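Local atomic coordinates of pyocin S5 (Pseudomonas aeruginosa PAO1, PDB entry 6THK), a protein that kills susceptible bacteria as a bacteriocin and probably forms channels that depolarise their cytoplasmic membrane. Residues T264-S269 with Q276-N281; Q219-Q224 with A253-L258; G433-F438 with M476-A481; V413-D418 with A451-G456; K51-P56 with E138-I143. The protein carries 1 engineered substitution. One frame throughout, in Å; residues are numbered along the deposited sequence.

Contact 1: residues T264-S269 with Q276-N281; sequences TLIKNS and QKAIYN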
# COMPACT_ATOMS: atom_id res chain seq x y z
N THR A 264 8.87 -22.15 9.41
CA THR A 264 9.64 -23.39 9.21
C THR A 264 11.15 -23.06 9.38
O THR A 264 11.87 -23.81 10.05
CB THR A 264 9.31 -24.01 7.84
OG1 THR A 264 7.90 -24.12 7.69
CG2 THR A 264 9.96 -25.38 7.63
N LEU A 265 11.59 -21.92 8.79
CA LEU A 265 12.97 -21.40 8.85
C LEU A 265 13.42 -21.16 10.29
O LEU A 265 14.59 -21.40 10.60
CB LEU A 265 13.08 -20.09 8.03
CG LEU A 265 13.53 -20.14 6.55
CD1 LEU A 265 12.72 -21.14 5.72
CD2 LEU A 265 13.37 -18.79 5.92
N ILE A 266 12.50 -20.69 11.16
CA ILE A 266 12.75 -20.44 12.59
C ILE A 266 12.89 -21.80 13.30
O ILE A 266 13.87 -22.01 14.02
CB ILE A 266 11.62 -19.56 13.24
CG1 ILE A 266 11.62 -18.12 12.68
CG2 ILE A 266 11.73 -19.54 14.78
CD1 ILE A 266 10.33 -17.27 12.92
N LYS A 267 11.93 -22.72 13.06
CA LYS A 267 11.85 -24.07 13.64
C LYS A 267 13.05 -24.96 13.28
O LYS A 267 13.64 -25.57 14.17
CB LYS A 267 10.53 -24.75 13.24
N ASN A 268 13.41 -25.03 11.98
CA ASN A 268 14.51 -25.84 11.44
C ASN A 268 15.84 -25.07 11.24
O ASN A 268 16.66 -25.48 10.41
CB ASN A 268 14.06 -26.51 10.13
CG ASN A 268 12.86 -27.43 10.25
OD1 ASN A 268 12.57 -27.98 11.32
ND2 ASN A 268 12.18 -27.66 9.14
N SER A 269 16.08 -23.99 12.02
CA SER A 269 17.32 -23.20 11.93
C SER A 269 18.58 -24.01 12.32
O SER A 269 18.54 -24.73 13.32
CB SER A 269 17.23 -21.93 12.77
OG SER A 269 17.41 -22.19 14.16
N GLN A 276 17.82 -15.98 14.44
CA GLN A 276 17.58 -14.57 14.75
C GLN A 276 17.24 -13.78 13.49
O GLN A 276 16.38 -12.90 13.55
CB GLN A 276 18.75 -13.94 15.54
CG GLN A 276 18.46 -12.55 16.14
CD GLN A 276 17.35 -12.52 17.17
OE1 GLN A 276 17.54 -12.80 18.36
NE2 GLN A 276 16.16 -12.11 16.74
N LYS A 277 17.86 -14.15 12.35
CA LYS A 277 17.60 -13.57 11.03
C LYS A 277 16.11 -13.79 10.69
O LYS A 277 15.41 -12.83 10.36
CB LYS A 277 18.50 -14.23 9.96
CG LYS A 277 18.82 -13.30 8.79
CD LYS A 277 19.53 -14.00 7.63
CE LYS A 277 21.04 -14.08 7.80
NZ LYS A 277 21.69 -14.69 6.61
N ALA A 278 15.64 -15.04 10.86
CA ALA A 278 14.25 -15.44 10.62
C ALA A 278 13.26 -14.78 11.63
O ALA A 278 12.21 -14.32 11.21
CB ALA A 278 14.14 -16.96 10.65
N ILE A 279 13.62 -14.70 12.94
CA ILE A 279 12.78 -14.06 13.98
C ILE A 279 12.50 -12.60 13.58
O ILE A 279 11.35 -12.16 13.65
CB ILE A 279 13.41 -14.16 15.40
CG1 ILE A 279 13.37 -15.61 15.92
CG2 ILE A 279 12.74 -13.20 16.41
CD1 ILE A 279 14.56 -16.01 16.80
N TYR A 280 13.58 -11.86 13.18
CA TYR A 280 13.56 -10.47 12.73
C TYR A 280 12.71 -10.29 11.49
O TYR A 280 11.84 -9.43 11.49
CB TYR A 280 14.98 -9.96 12.45
CG TYR A 280 15.78 -9.56 13.67
CD1 TYR A 280 15.14 -9.24 14.87
CD2 TYR A 280 17.17 -9.47 13.63
CE1 TYR A 280 15.87 -8.86 16.00
CE2 TYR A 280 17.90 -9.07 14.74
CZ TYR A 280 17.25 -8.77 15.92
OH TYR A 280 17.97 -8.38 17.02
N ASN A 281 12.97 -11.10 10.42
CA ASN A 281 12.20 -11.04 9.18
C ASN A 281 10.71 -11.30 9.44
O ASN A 281 9.87 -10.59 8.89
CB ASN A 281 12.73 -12.00 8.11
CG ASN A 281 14.03 -11.60 7.46
OD1 ASN A 281 14.44 -10.42 7.42
ND2 ASN A 281 14.72 -12.60 6.91
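Ile266 and Ala278 mark the place where segments 264-269 and 276-281 come nearest, close to the short turn that joins helix 237-267 to helix 272-338. The CA atoms of Ile266 and Ala278 are 5.6 Å apart. The small Ala278 makes this possible. Its methyl is a low bump on one helix, and the branched Ile266 folds over it from the other. Ile266 CG1 lies 3.4 Å from Ala278 CB, tighter than usual for two carbons. This branch stands beside its own backbone N and opposite its carbonyl carbon (chi1 -67°), which carries it across to helix 272-338. Ile266 CD1 then reaches over the backbone and comes to 3.9 Å from Ala278 O. That carbonyl oxygen also accepts a hydrogen bond from the side chain of Asn262, one turn before Ile266.

Two looser contacts flank the centre. On one flank, Leu265 CB approaches Ala278 CB at 4.2 Å. On the other, the CG2 branch of Ile266 faces Ile279 CG1 at 4.4 Å. Ile266 thus fills the shallow hollow between Ala278 and Ile279, and its CG1 lies 4.0 Å from the backbone Ile279 N. No hydrogen bond joins the two segments, so the contact is apolar packing. Lys275 also touches Ile266, from the first turn of helix 272-338. The two successive helices run antiparallel through a short link, a helical hairpin, here within a predicted coiled coil.

Contact 2: residues Q219-Q224 with A253-L258; sequences QSELDQ and ADKKQL. With ZN (zinc ion), chain G.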
# COMPACT_ATOMS: atom_id res chain seq x y z
N GLN A 219 5.39 1.32 0.28
CA GLN A 219 5.05 2.15 -0.89
C GLN A 219 5.91 1.80 -2.10
O GLN A 219 5.35 1.54 -3.17
CB GLN A 219 5.10 3.67 -0.58
CG GLN A 219 4.71 4.57 -1.78
CD GLN A 219 3.33 4.26 -2.32
OE1 GLN A 219 3.17 3.66 -3.39
NE2 GLN A 219 2.30 4.61 -1.56
N SER A 220 7.24 1.71 -1.90
CA SER A 220 8.24 1.35 -2.91
C SER A 220 8.00 -0.07 -3.44
O SER A 220 8.09 -0.30 -4.64
CB SER A 220 9.65 1.48 -2.35
OG SER A 220 9.78 2.65 -1.56
N GLU A 221 7.65 -1.00 -2.55
CA GLU A 221 7.35 -2.36 -2.97
C GLU A 221 6.11 -2.40 -3.85
O GLU A 221 6.11 -3.11 -4.86
CB GLU A 221 7.13 -3.24 -1.76
CG GLU A 221 8.37 -3.96 -1.31
CD GLU A 221 8.10 -4.59 0.03
OE1 GLU A 221 7.31 -5.56 0.08
OE2 GLU A 221 8.65 -4.09 1.04
N LEU A 222 5.05 -1.65 -3.48
CA LEU A 222 3.81 -1.59 -4.27
C LEU A 222 4.03 -1.00 -5.65
O LEU A 222 3.43 -1.47 -6.62
CB LEU A 222 2.69 -0.85 -3.52
CG LEU A 222 2.04 -1.60 -2.36
CD1 LEU A 222 1.27 -0.68 -1.50
CD2 LEU A 222 1.16 -2.76 -2.85
N ASP A 223 4.90 0.00 -5.73
CA ASP A 223 5.28 0.62 -6.99
C ASP A 223 6.01 -0.38 -7.88
O ASP A 223 5.77 -0.43 -9.07
CB ASP A 223 6.17 1.83 -6.74
CG ASP A 223 5.49 2.89 -5.93
OD1 ASP A 223 4.27 3.06 -6.11
OD2 ASP A 223 6.16 3.56 -5.13
N GLN A 224 6.89 -1.17 -7.29
CA GLN A 224 7.65 -2.17 -8.04
C GLN A 224 6.71 -3.18 -8.65
O GLN A 224 6.87 -3.59 -9.79
CB GLN A 224 8.65 -2.89 -7.14
CG GLN A 224 9.70 -3.69 -7.89
CD GLN A 224 9.37 -5.17 -8.01
OE1 GLN A 224 9.90 -5.99 -7.26
NE2 GLN A 224 8.52 -5.51 -8.96
N ALA A 253 -1.49 -11.43 0.45
CA ALA A 253 -1.52 -12.86 0.10
C ALA A 253 -0.12 -13.49 -0.01
O ALA A 253 0.09 -14.62 0.44
CB ALA A 253 -2.28 -13.06 -1.19
N ASP A 254 0.82 -12.76 -0.62
CA ASP A 254 2.19 -13.20 -0.78
C ASP A 254 2.96 -13.12 0.54
O ASP A 254 3.67 -14.06 0.88
CB ASP A 254 2.88 -12.39 -1.90
CG ASP A 254 2.32 -12.64 -3.29
OD1 ASP A 254 1.22 -13.24 -3.39
OD2 ASP A 254 2.97 -12.23 -4.28
N LYS A 255 2.79 -12.03 1.30
CA LYS A 255 3.46 -11.86 2.59
C LYS A 255 3.04 -12.87 3.66
O LYS A 255 3.84 -13.20 4.53
CB LYS A 255 3.31 -10.43 3.11
CG LYS A 255 4.29 -9.50 2.44
CD LYS A 255 4.14 -8.07 2.89
CE LYS A 255 4.74 -7.15 1.86
NZ LYS A 255 6.12 -7.55 1.49
N LYS A 256 1.79 -13.36 3.59
CA LYS A 256 1.23 -14.39 4.47
C LYS A 256 1.85 -15.76 4.11
O LYS A 256 2.05 -16.58 5.00
CB LYS A 256 -0.30 -14.43 4.36
CG LYS A 256 -1.00 -13.31 5.12
CD LYS A 256 -2.51 -13.51 5.12
CE LYS A 256 -3.13 -13.15 6.45
NZ LYS A 256 -3.65 -11.75 6.47
N GLN A 257 2.13 -15.99 2.80
CA GLN A 257 2.75 -17.23 2.31
C GLN A 257 4.22 -17.25 2.69
O GLN A 257 4.77 -18.32 2.95
CB GLN A 257 2.59 -17.37 0.79
CG GLN A 257 1.24 -17.94 0.37
CD GLN A 257 1.14 -18.26 -1.11
OE1 GLN A 257 0.24 -17.78 -1.82
NE2 GLN A 257 2.05 -19.09 -1.62
N LEU A 258 4.87 -16.07 2.74
CA LEU A 258 6.26 -15.94 3.16
C LEU A 258 6.37 -16.17 4.66
O LEU A 258 7.40 -16.63 5.13
CB LEU A 258 6.80 -14.54 2.83
CG LEU A 258 7.22 -14.24 1.40
CD1 LEU A 258 7.83 -12.85 1.32
CD2 LEU A 258 8.23 -15.25 0.88
ZN ZN G . 9.74 -5.49 2.56
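Glu221 and Lys255 form a salt bridge beside a zinc site, where three helices of the elongated protein come together. Glu221 projects from helix 214-227 and Lys255 from helix 237-267. Their side chains reach toward each other from opposite directions. The backbones stay well apart, with 11.7 Å between Glu221 CA and Lys255 CA, so the contact is made by the ends of the side chains alone.

The two carboxylate oxygens of Glu221 share the work. Glu221 OE2 binds the zinc ion at 2.3 Å. Glu221 OE1 is 3.5 Å from the zinc, too far for a metal bond, and accepts a hydrogen bond from Lys255. The second protein ligand of the zinc is Glu288 on helix 272-338, through its OE2. Lys255 also makes a salt bridge to OE1 of Glu288. One ammonium therefore links the two carboxylates that hold the metal. Its positive charge, together with that of the zinc, probably offsets the repulsion between two closely placed acids.

The lysine chain runs out nearly extended and bends at its last torsion (chi4 -51°). The bend sets the ammonium at Glu221, where Lys255 NZ lies 2.7 Å from Glu221 OE1 and meets the syn lone pair of that oxygen.

Contact 3: residues G433-F438 with M476-A481; sequences GDWKPF and MAVTGA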
# COMPACT_ATOMS: atom_id res chain seq x y z
N GLY A 433 -57.13 47.04 -16.53
CA GLY A 433 -56.68 46.88 -17.90
C GLY A 433 -55.18 47.04 -18.03
O GLY A 433 -54.65 46.92 -19.13
N ASP A 434 -54.49 47.33 -16.91
CA ASP A 434 -53.08 47.69 -16.89
C ASP A 434 -52.08 46.53 -16.71
O ASP A 434 -51.98 45.93 -15.63
CB ASP A 434 -52.82 48.80 -15.84
CG ASP A 434 -51.58 49.65 -16.10
OD1 ASP A 434 -50.88 49.41 -17.12
OD2 ASP A 434 -51.30 50.55 -15.28
N TRP A 435 -51.27 46.35 -17.75
CA TRP A 435 -50.23 45.35 -17.79
C TRP A 435 -48.83 45.94 -17.59
O TRP A 435 -47.88 45.21 -17.34
CB TRP A 435 -50.32 44.54 -19.08
CG TRP A 435 -51.46 43.58 -19.07
CD1 TRP A 435 -52.70 43.77 -19.58
CD2 TRP A 435 -51.48 42.28 -18.47
NE1 TRP A 435 -53.48 42.68 -19.36
CE2 TRP A 435 -52.76 41.75 -18.67
CE3 TRP A 435 -50.54 41.52 -17.78
CZ2 TRP A 435 -53.12 40.49 -18.22
CZ3 TRP A 435 -50.90 40.28 -17.34
CH2 TRP A 435 -52.18 39.77 -17.56
N LYS A 436 -48.70 47.26 -17.72
CA LYS A 436 -47.42 47.96 -17.49
C LYS A 436 -46.78 47.54 -16.14
O LYS A 436 -45.62 47.12 -16.16
CB LYS A 436 -47.55 49.49 -17.61
CG LYS A 436 -48.07 49.97 -18.98
CD LYS A 436 -47.94 51.49 -19.18
CE LYS A 436 -49.04 52.31 -18.54
NZ LYS A 436 -50.33 52.18 -19.26
N PRO A 437 -47.52 47.48 -14.98
CA PRO A 437 -46.89 47.01 -13.73
C PRO A 437 -46.59 45.51 -13.71
O PRO A 437 -45.91 45.04 -12.80
CB PRO A 437 -47.91 47.41 -12.65
CG PRO A 437 -48.82 48.40 -13.32
CD PRO A 437 -48.90 47.93 -14.72
N PHE A 438 -47.21 44.74 -14.60
CA PHE A 438 -46.86 43.33 -14.71
C PHE A 438 -45.51 43.12 -15.38
O PHE A 438 -44.69 42.34 -14.92
CB PHE A 438 -47.90 42.52 -15.46
CG PHE A 438 -47.51 41.09 -15.62
CD1 PHE A 438 -47.64 40.21 -14.58
CD2 PHE A 438 -46.96 40.64 -16.80
CE1 PHE A 438 -47.26 38.89 -14.72
CE2 PHE A 438 -46.58 39.33 -16.95
CZ PHE A 438 -46.73 38.45 -15.91
N MET A 476 -49.82 32.91 -22.10
CA MET A 476 -48.89 32.75 -23.22
C MET A 476 -48.74 34.02 -24.00
O MET A 476 -47.63 34.31 -24.42
CB MET A 476 -49.32 31.61 -24.14
CG MET A 476 -49.25 30.28 -23.49
SD MET A 476 -49.26 28.96 -24.70
CE MET A 476 -50.99 28.98 -25.25
N ALA A 477 -49.82 34.80 -24.15
CA ALA A 477 -49.78 36.09 -24.86
C ALA A 477 -48.88 37.10 -24.14
O ALA A 477 -47.99 37.71 -24.75
CB ALA A 477 -51.18 36.63 -25.04
N VAL A 478 -49.06 37.17 -22.83
CA VAL A 478 -48.30 38.04 -21.95
C VAL A 478 -46.81 37.64 -21.90
O VAL A 478 -45.94 38.49 -21.98
CB VAL A 478 -48.98 38.04 -20.57
CG1 VAL A 478 -47.98 38.10 -19.45
CG2 VAL A 478 -50.01 39.15 -20.48
N THR A 479 -46.54 36.34 -21.76
CA THR A 479 -45.18 35.75 -21.79
C THR A 479 -44.52 36.03 -23.16
O THR A 479 -43.35 36.39 -23.20
CB THR A 479 -45.28 34.24 -21.53
OG1 THR A 479 -45.88 34.04 -20.25
CG2 THR A 479 -43.95 33.51 -21.59
N GLY A 480 -45.29 35.85 -24.25
CA GLY A 480 -44.85 36.06 -25.63
C GLY A 480 -44.41 37.49 -25.92
O GLY A 480 -43.43 37.68 -26.64
N ALA A 481 -45.11 38.50 -25.36
CA ALA A 481 -44.75 39.93 -25.49
C ALA A 481 -43.35 40.21 -24.88
O ALA A 481 -42.68 41.17 -25.25
CB ALA A 481 -45.78 40.79 -24.78
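The six-membered ring of Trp435 carries Val478 on one face. Val478 CG2 lies 3.6 Å from the centroid of the Trp435 six-membered ring and 17° off the ring normal, a CH-pi contact over the face. At the edge of the indole, in its plane, is CD2 of Phe438. The indole edge in turn lies over a face of the phenyl ring, with Trp435 CZ3 3.9 Å above the Phe438 plane.

This cluster belongs to the colicin-type pore-forming domain, in which a hydrophobic helical hairpin is wrapped by other helices. Val478 is on helix 468-481, the second arm of that hairpin and largely within the predicted transmembrane region. Trp435 lies just before helix 436-446 and Phe438 in its first turn.

Val478 splits its two methyls between the aromatics. CG2 sits over the six-membered ring of the indole, and CG1 turns to Phe438, which it meets obliquely. The modelled spacing of that second pair is too short to be reliable. Phe368 and Phe426 meet Trp435 edge-to-face, and Phe426 does the same to Phe438. Val478 thus plugs into a buried aromatic cluster.

The chain enters helix 436-446 through a capped turn, with Trp435 inside it. Asp434 OD1 accepts from Lys436 N, and the ammonium of Lys436 folds back to the same carboxylate. The capping bond spans 3.1 Å from Lys436 N to Asp434 OD1, and the N-H comes in 47° out of the carboxylate plane.

Contact 4: residues V413-D418 with A451-G456; sequences VGKAID and ASWLVG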
# COMPACT_ATOMS: atom_id res chain seq x y z
N VAL A 413 -30.84 27.58 -15.78
CA VAL A 413 -30.55 27.42 -14.35
C VAL A 413 -31.79 27.72 -13.49
O VAL A 413 -32.66 28.51 -13.90
CB VAL A 413 -29.27 28.16 -13.83
CG1 VAL A 413 -27.99 27.56 -14.41
CG2 VAL A 413 -29.32 29.68 -14.07
N GLY A 414 -31.88 27.01 -12.36
CA GLY A 414 -32.94 27.16 -11.37
C GLY A 414 -32.85 28.56 -10.79
O GLY A 414 -31.75 29.00 -10.41
N LYS A 415 -33.97 29.29 -10.80
CA LYS A 415 -34.01 30.69 -10.39
C LYS A 415 -34.97 30.95 -9.21
O LYS A 415 -36.06 30.38 -9.13
CB LYS A 415 -34.33 31.56 -11.61
CG LYS A 415 -33.89 32.99 -11.49
CD LYS A 415 -33.95 33.68 -12.84
CE LYS A 415 -34.29 35.15 -12.70
NZ LYS A 415 -33.12 35.99 -12.30
N ALA A 416 -34.56 31.80 -8.27
CA ALA A 416 -35.39 32.13 -7.11
C ALA A 416 -36.57 33.01 -7.47
O ALA A 416 -36.44 33.91 -8.30
CB ALA A 416 -34.54 32.79 -6.04
N ILE A 417 -37.74 32.74 -6.89
CA ILE A 417 -38.94 33.53 -7.15
C ILE A 417 -40.00 33.49 -6.04
O ILE A 417 -40.21 32.44 -5.43
CB ILE A 417 -39.53 33.05 -8.50
CG1 ILE A 417 -40.71 33.90 -8.98
CG2 ILE A 417 -39.93 31.59 -8.42
CD1 ILE A 417 -41.10 33.65 -10.41
N ASP A 418 -40.67 34.61 -5.75
CA ASP A 418 -41.78 34.61 -4.81
C ASP A 418 -42.94 34.52 -5.79
O ASP A 418 -43.31 35.51 -6.41
CB ASP A 418 -41.87 35.90 -3.99
CG ASP A 418 -43.16 36.00 -3.18
OD1 ASP A 418 -44.00 35.10 -3.31
OD2 ASP A 418 -43.33 36.97 -2.41
N ALA A 451 -35.22 33.47 -21.92
CA ALA A 451 -36.64 33.56 -22.25
C ALA A 451 -37.41 32.27 -21.90
O ALA A 451 -38.56 32.33 -21.52
CB ALA A 451 -36.84 33.95 -23.70
N SER A 452 -36.74 31.13 -22.02
CA SER A 452 -37.27 29.81 -21.70
C SER A 452 -37.70 29.69 -20.23
O SER A 452 -38.61 28.94 -19.93
CB SER A 452 -36.26 28.73 -22.04
OG SER A 452 -35.73 28.94 -23.34
N TRP A 453 -37.02 30.38 -19.32
CA TRP A 453 -37.41 30.38 -17.91
C TRP A 453 -38.82 30.96 -17.75
O TRP A 453 -39.61 30.45 -16.98
CB TRP A 453 -36.41 31.17 -17.06
CG TRP A 453 -36.71 31.03 -15.62
CD1 TRP A 453 -36.66 29.90 -14.88
CD2 TRP A 453 -37.15 32.06 -14.73
NE1 TRP A 453 -37.03 30.15 -13.59
CE2 TRP A 453 -37.33 31.47 -13.47
CE3 TRP A 453 -37.40 33.42 -14.88
CZ2 TRP A 453 -37.75 32.19 -12.37
CZ3 TRP A 453 -37.82 34.13 -13.78
CH2 TRP A 453 -37.98 33.52 -12.55
N LEU A 454 -39.13 32.02 -18.50
CA LEU A 454 -40.46 32.64 -18.49
C LEU A 454 -41.49 31.64 -19.00
O LEU A 454 -42.59 31.57 -18.48
CB LEU A 454 -40.50 33.85 -19.41
CG LEU A 454 -39.93 35.17 -18.94
CD1 LEU A 454 -40.40 36.27 -19.89
CD2 LEU A 454 -40.36 35.47 -17.52
N VAL A 455 -41.12 30.88 -20.03
CA VAL A 455 -41.97 29.84 -20.60
C VAL A 455 -42.24 28.76 -19.57
O VAL A 455 -43.34 28.25 -19.49
CB VAL A 455 -41.38 29.24 -21.88
CG1 VAL A 455 -42.32 28.21 -22.46
CG2 VAL A 455 -41.11 30.33 -22.90
N GLY A 456 -41.24 28.42 -18.76
CA GLY A 456 -41.40 27.45 -17.70
C GLY A 456 -42.41 27.96 -16.69
O GLY A 456 -43.24 27.21 -16.21
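Val413 begins the contact through its backbone, not its side chain. Val413 O comes to 4.3 Å from Trp453 CD1, at the five-membered end of the indole. After Gly414, Lys415 lies across a face of the ring. Its CG is placed opposite the backbone N (chi1 -157°), and from there the aliphatic chain runs over the indole. Lys415 CB is 3.5 Å from Trp453 CE2. Further along, Lys415 CD sits almost exactly above the six-membered ring, 3.8 Å from the centroid of the Trp453 six-membered ring and 2° off the normal. This is a CH-pi contact. The chain then bends at chi3 and chi4, which leads the ammonium away from the ring. Lys415 NZ is left 5.6 Å from the centroid of the Trp453 six-membered ring, so any cation-pi attraction is weak at most.

Ala416 turns from the helix, and Ile417 turns back. Ile417 CD1 meets the far rim of the indole, 3.8 Å from Trp453 CH2. Asp418 ends the segment as the N-cap of helix 419-431.

Trp453 alone provides the surface that segment 451-456 buries here. Leu403, Ser407, Leu445 and Ala446 from two other helices also pack on it. Its NE1 is buried with no polar partner in the model. The extended linker between helix 396-409 and helix 419-431 lies over a tryptophan at the start of the hydrophobic hairpin, the central element of a colicin-type pore-forming domain.

Contact 5: residues K51-P56 with E138-I143; sequences KNIYYP and EAWVKI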
# COMPACT_ATOMS: atom_id res chain seq x y z
N LYS A 51 74.09 -45.56 31.62
CA LYS A 51 74.44 -45.08 30.29
C LYS A 51 73.32 -45.20 29.25
O LYS A 51 73.15 -44.28 28.46
CB LYS A 51 75.71 -45.81 29.78
CG LYS A 51 76.31 -45.24 28.49
CD LYS A 51 77.34 -46.18 27.85
CE LYS A 51 76.75 -47.20 26.90
NZ LYS A 51 76.32 -46.60 25.61
N ASN A 52 72.62 -46.35 29.21
CA ASN A 52 71.65 -46.69 28.18
C ASN A 52 70.20 -46.39 28.51
O ASN A 52 69.40 -46.23 27.59
CB ASN A 52 71.81 -48.16 27.79
CG ASN A 52 73.20 -48.50 27.30
OD1 ASN A 52 73.52 -48.34 26.12
ND2 ASN A 52 74.07 -48.92 28.20
N ILE A 53 69.85 -46.35 29.81
CA ILE A 53 68.48 -46.10 30.22
C ILE A 53 68.35 -44.78 31.02
O ILE A 53 67.70 -43.87 30.52
CB ILE A 53 67.84 -47.35 30.93
CG1 ILE A 53 67.55 -48.49 29.92
CG2 ILE A 53 66.54 -46.99 31.63
CD1 ILE A 53 68.53 -49.61 29.87
N TYR A 54 68.93 -44.66 32.23
CA TYR A 54 68.74 -43.47 33.06
C TYR A 54 69.21 -42.14 32.44
O TYR A 54 68.42 -41.21 32.41
CB TYR A 54 69.36 -43.63 34.46
CG TYR A 54 68.82 -42.63 35.47
CD1 TYR A 54 69.39 -41.37 35.61
CD2 TYR A 54 67.75 -42.95 36.30
CE1 TYR A 54 68.89 -40.44 36.52
CE2 TYR A 54 67.26 -42.04 37.25
CZ TYR A 54 67.84 -40.79 37.36
OH TYR A 54 67.38 -39.89 38.28
N TYR A 55 70.46 -42.04 31.98
CA TYR A 55 71.00 -40.80 31.43
C TYR A 55 70.22 -40.35 30.15
O TYR A 55 69.79 -39.19 30.14
CB TYR A 55 72.53 -40.86 31.23
CG TYR A 55 73.34 -40.81 32.51
CD1 TYR A 55 72.89 -41.44 33.67
CD2 TYR A 55 74.59 -40.19 32.56
CE1 TYR A 55 73.64 -41.42 34.85
CE2 TYR A 55 75.35 -40.17 33.73
CZ TYR A 55 74.86 -40.78 34.88
OH TYR A 55 75.58 -40.76 36.05
N PRO A 56 69.91 -41.25 29.16
CA PRO A 56 69.11 -40.81 28.00
C PRO A 56 67.66 -40.42 28.34
O PRO A 56 67.21 -39.38 27.86
CB PRO A 56 69.14 -42.03 27.06
CG PRO A 56 70.29 -42.86 27.52
CD PRO A 56 70.31 -42.66 29.01
N GLU A 138 63.34 -53.73 32.30
CA GLU A 138 62.55 -54.96 32.32
C GLU A 138 61.34 -54.85 31.43
O GLU A 138 60.93 -55.84 30.82
CB GLU A 138 62.17 -55.38 33.76
CG GLU A 138 63.37 -55.69 34.67
CD GLU A 138 64.21 -56.92 34.38
OE1 GLU A 138 63.91 -57.67 33.42
OE2 GLU A 138 65.19 -57.15 35.13
N ALA A 139 60.81 -53.64 31.32
CA ALA A 139 59.69 -53.41 30.45
C ALA A 139 60.19 -53.55 29.03
O ALA A 139 59.55 -54.18 28.21
CB ALA A 139 59.13 -52.02 30.68
N TRP A 140 61.35 -52.96 28.75
CA TRP A 140 61.93 -53.04 27.41
C TRP A 140 62.29 -54.47 27.04
O TRP A 140 62.10 -54.90 25.91
CB TRP A 140 63.15 -52.13 27.28
CG TRP A 140 62.80 -50.69 27.21
CD1 TRP A 140 61.56 -50.16 27.20
CD2 TRP A 140 63.71 -49.60 27.12
NE1 TRP A 140 61.63 -48.79 27.13
CE2 TRP A 140 62.95 -48.42 27.08
CE3 TRP A 140 65.10 -49.49 27.09
CZ2 TRP A 140 63.52 -47.17 27.00
CZ3 TRP A 140 65.66 -48.24 27.01
CH2 TRP A 140 64.88 -47.10 26.97
N VAL A 141 62.81 -55.23 28.00
CA VAL A 141 63.18 -56.61 27.76
C VAL A 141 61.97 -57.43 27.38
O VAL A 141 62.02 -58.24 26.47
CB VAL A 141 63.83 -57.24 29.00
CG1 VAL A 141 63.76 -58.75 28.91
CG2 VAL A 141 65.26 -56.77 29.15
N LYS A 142 60.86 -57.19 28.07
CA LYS A 142 59.62 -57.90 27.81
C LYS A 142 59.15 -57.62 26.39
O LYS A 142 58.64 -58.50 25.72
CB LYS A 142 58.54 -57.51 28.81
N ILE A 143 59.30 -56.38 25.93
CA ILE A 143 58.91 -56.05 24.57
C ILE A 143 59.77 -56.82 23.59
O ILE A 143 59.27 -57.38 22.63
CB ILE A 143 59.09 -54.55 24.28
CG1 ILE A 143 58.13 -53.72 25.13
CG2 ILE A 143 58.86 -54.25 22.81
CD1 ILE A 143 58.40 -52.23 25.10
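Ile53 and Trp140 pack two helices together in the N-terminal part of the protein, the long helix 42-87 and the short helix 133-145. Their side chains slide past each other in opposite directions, so the isoleucine lies alongside the outer end of the indole. Ile53 CG1 is the touching atom. Ile53 CG1 sits 3.5 Å from Trp140 CZ3 and 3.9 Å from Trp140 CE3, and it approaches the ring obliquely. This branch stands beside the backbone N of Ile53 (chi1 -71°), which directs it toward the tryptophan.

The carbonyl of Asn52 makes a second, looser approach. Asn52 O lies 4.3 Å from Trp140 CZ3, near the ring plane and at its edge. Helix 42-87 is irregular here. It has a wider pi-type turn at 51-54 and a kink at Pro56, whose N carries no hydrogen to give to the preceding turn. The end of the Asn52 side chain leads away, and its ND2 bonds to Tyr48 O.

Other residues complete the surroundings. Ile136 and Tyr137 also touch Ile53, while Ile126 and Glu164 reach Trp140. The zinc ligand Asp127 is about 11 Å from Trp140, side chain to side chain. This is buried helix-helix packing at a pi-type turn, just before a proline kink.

How the contacts relate
From the N terminus, contact 5 comes first. It closes a loop of 81 residues and ties helix 42-87 to helix 133-145 at one end of the elongated molecule. Contact 2 follows, linking helix 214-227 to helix 237-267. Contact 1 then closes the short turn between helix 237-267 and helix 272-338. Contacts 1 and 2 share helix 237-267, with centres 19 Å apart, but do not touch. Helix 272-338 leads on to the pore-forming domain. There, contacts 4 and 3 cross along the chain, because their segments alternate. They also touch, where Thr479 packs on Leu454 between the two hairpin helices. Contacts 3 and 5 lie 154 Å apart, centre to centre.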